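Local coordinates for MAGE domain-containing protein (Xenopus laevis, PDB 7DG2), which probably serves as the Nse3 subunit of the Smc5/6 complex, a MAGE protein that pairs with Nse1 and together with it shapes Nse4, at residues G14-Y19 / H52-T57. Residues are numbered along the deposited sequence; the frame is centred on the assembly and turned at random.
Sequences GEVVQY and HRAQIT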
loop_
_atom_site.group_PDB
_atom_site.type_symbol
_atom_site.label_atom_id
_atom_site.label_comp_id
_atom_site.label_asym_id
_atom_site.label_seq_id
_atom_site.Cartn_x
_atom_site.Cartn_y
_atom_site.Cartn_z
ATOM N N GLY B 14 5.452 -16.028 13.732
ATOM C CA GLY B 14 5.256 -15.616 12.349
ATOM C C GLY B 14 3.814 -15.253 12.046
ATOM O O GLY B 14 3.544 -14.288 11.325
ATOM N N GLU B 15 2.868 -16.019 12.594
ATOM C CA GLU B 15 1.458 -15.712 12.374
ATOM C C GLU B 15 1.081 -14.369 12.986
ATOM O O GLU B 15 0.282 -13.617 12.415
ATOM C CB GLU B 15 0.590 -16.842 12.943
ATOM C CG GLU B 15 0.774 -18.132 12.166
ATOM C CD GLU B 15 0.246 -19.377 12.869
ATOM O OE1 GLU B 15 -0.250 -19.286 14.007
ATOM O OE2 GLU B 15 0.348 -20.469 12.269
ATOM N N VAL B 16 1.615 -14.061 14.169
ATOM C CA VAL B 16 1.312 -12.772 14.783
ATOM C C VAL B 16 1.858 -11.631 13.930
ATOM O O VAL B 16 1.213 -10.588 13.778
ATOM C CB VAL B 16 1.865 -12.716 16.219
ATOM C CG1 VAL B 16 1.770 -11.303 16.747
ATOM C CG2 VAL B 16 1.069 -13.688 17.116
ATOM N N VAL B 17 3.076 -11.791 13.394
ATOM C CA VAL B 17 3.631 -10.763 12.512
ATOM C C VAL B 17 2.726 -10.573 11.303
ATOM O O VAL B 17 2.396 -9.445 10.926
ATOM C CB VAL B 17 5.067 -11.119 12.089
ATOM C CG1 VAL B 17 5.590 -10.128 11.034
ATOM C CG2 VAL B 17 5.983 -11.145 13.306
ATOM N N GLN B 18 2.300 -11.677 10.688
ATOM C CA GLN B 18 1.401 -11.566 9.538
ATOM C C GLN B 18 0.125 -10.832 9.917
ATOM O O GLN B 18 -0.361 -9.978 9.165
ATOM C CB GLN B 18 1.039 -12.945 8.998
ATOM C CG GLN B 18 2.154 -13.706 8.349
ATOM C CD GLN B 18 1.645 -15.020 7.799
ATOM O OE1 GLN B 18 1.776 -16.066 8.444
ATOM N NE2 GLN B 18 1.026 -14.972 6.610
ATOM N N TYR B 19 -0.441 -11.178 11.075
ATOM C CA TYR B 19 -1.679 -10.558 11.522
ATOM C C TYR B 19 -1.489 -9.065 11.743
ATOM O O TYR B 19 -2.335 -8.258 11.344
ATOM C CB TYR B 19 -2.126 -11.256 12.812
ATOM C CG TYR B 19 -3.411 -10.784 13.422
ATOM C CD1 TYR B 19 -4.626 -11.297 12.995
ATOM C CD2 TYR B 19 -3.412 -9.877 14.469
ATOM C CE1 TYR B 19 -5.802 -10.903 13.588
ATOM C CE2 TYR B 19 -4.586 -9.470 15.052
ATOM C CZ TYR B 19 -5.776 -9.981 14.609
ATOM O OH TYR B 19 -6.963 -9.585 15.188
ATOM N N HIS B 52 6.323 -10.321 22.113
ATOM C CA HIS B 52 7.672 -9.763 22.145
ATOM C C HIS B 52 8.481 -10.197 20.925
ATOM O O HIS B 52 9.113 -9.370 20.257
ATOM C CB HIS B 52 8.381 -10.180 23.437
ATOM C CG HIS B 52 9.818 -9.770 23.482
ATOM N ND1 HIS B 52 10.214 -8.452 23.584
ATOM C CD2 HIS B 52 10.957 -10.496 23.385
ATOM C CE1 HIS B 52 11.535 -8.387 23.578
ATOM N NE2 HIS B 52 12.010 -9.612 23.449
ATOM N N ARG B 53 8.475 -11.492 20.615
ATOM C CA ARG B 53 9.251 -11.954 19.470
ATOM C C ARG B 53 8.713 -11.372 18.164
ATOM O O ARG B 53 9.490 -11.081 17.250
ATOM C CB ARG B 53 9.267 -13.481 19.426
ATOM C CG ARG B 53 9.985 -14.117 20.624
ATOM C CD ARG B 53 10.008 -15.640 20.516
ATOM N NE ARG B 53 10.600 -16.056 19.250
ATOM C CZ ARG B 53 10.641 -17.310 18.807
ATOM N NH1 ARG B 53 10.127 -18.295 19.534
ATOM N NH2 ARG B 53 11.198 -17.579 17.633
ATOM N N ALA B 54 7.388 -11.204 18.057
ATOM C CA ALA B 54 6.824 -10.568 16.868
ATOM C C ALA B 54 7.236 -9.108 16.779
ATOM O O ALA B 54 7.556 -8.606 15.692
ATOM C CB ALA B 54 5.295 -10.692 16.876
ATOM N N GLN B 55 7.233 -8.407 17.916
ATOM C CA GLN B 55 7.679 -7.024 17.937
ATOM C C GLN B 55 9.128 -6.911 17.483
ATOM O O GLN B 55 9.471 -6.018 16.696
ATOM C CB GLN B 55 7.506 -6.452 19.352
ATOM C CG GLN B 55 7.958 -5.005 19.487
ATOM C CD GLN B 55 7.674 -4.431 20.861
ATOM O OE1 GLN B 55 7.298 -5.156 21.776
ATOM N NE2 GLN B 55 7.884 -3.120 21.014
ATOM N N ILE B 56 9.984 -7.830 17.941
ATOM C CA ILE B 56 11.394 -7.792 17.551
ATOM C C ILE B 56 11.542 -8.053 16.058
ATOM O O ILE B 56 12.351 -7.406 15.383
ATOM C CB ILE B 56 12.213 -8.788 18.397
ATOM C CG1 ILE B 56 12.222 -8.340 19.866
ATOM C CG2 ILE B 56 13.640 -8.923 17.861
ATOM C CD1 ILE B 56 12.599 -6.860 20.077
ATOM N N THR B 57 10.758 -8.994 15.510
ATOM C CA THR B 57 10.810 -9.247 14.068
ATOM C C THR B 57 10.422 -8.000 13.278
ATOM O O THR B 57 11.068 -7.658 12.281
ATOM C CB THR B 57 9.886 -10.413 13.691
ATOM O OG1 THR B 57 10.376 -11.624 14.268
ATOM C CG2 THR B 57 9.822 -10.579 12.168
#
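Val17 and Ala54 bring the two helices together, with their CA atoms 5.4 Å apart where the short axes of 14-19 and 52-57 approach to 8.7 Å at a crossing angle of -60°. At the centre is the small Ala54, whose CB meets one methyl from each valine, from directions nearly at right angles. Val16 CG1 meets Ala54 CB at 3.6 Å. Val17 CG2 touches the same CB at 3.7 Å and also lies against Ala54 CA. The two valines share one rotamer but use different branches. In Val16 the touching CG1 is anti to the backbone N (chi1 170°). In Val17 it is CG2, the methyl beside the backbone N, that faces the second helix. One turn on from Ala54, Thr57 adds its carbon side. Thr57 CB and CG2 both lie 4.0 Å from Val17 CG2, so this one methyl rests over Ala54 and Thr57 together.

The contact joins the first and third helices, 6-23 and 47-62, of the N-terminal winged-helix unit of the MAGE homology domain. Val16 also packs on Ile50 and Val39, and Val17 on Leu58. Val17 further touches Leu60 of the Nse1 chain, so helix 6-23 takes part in the interface with Nse1.

No hydrogen bond or salt bridge crosses between the segments. The contact is apolar and mostly buried, and it rests on the fit of methyl groups around a small alanine, which lets the backbones come close.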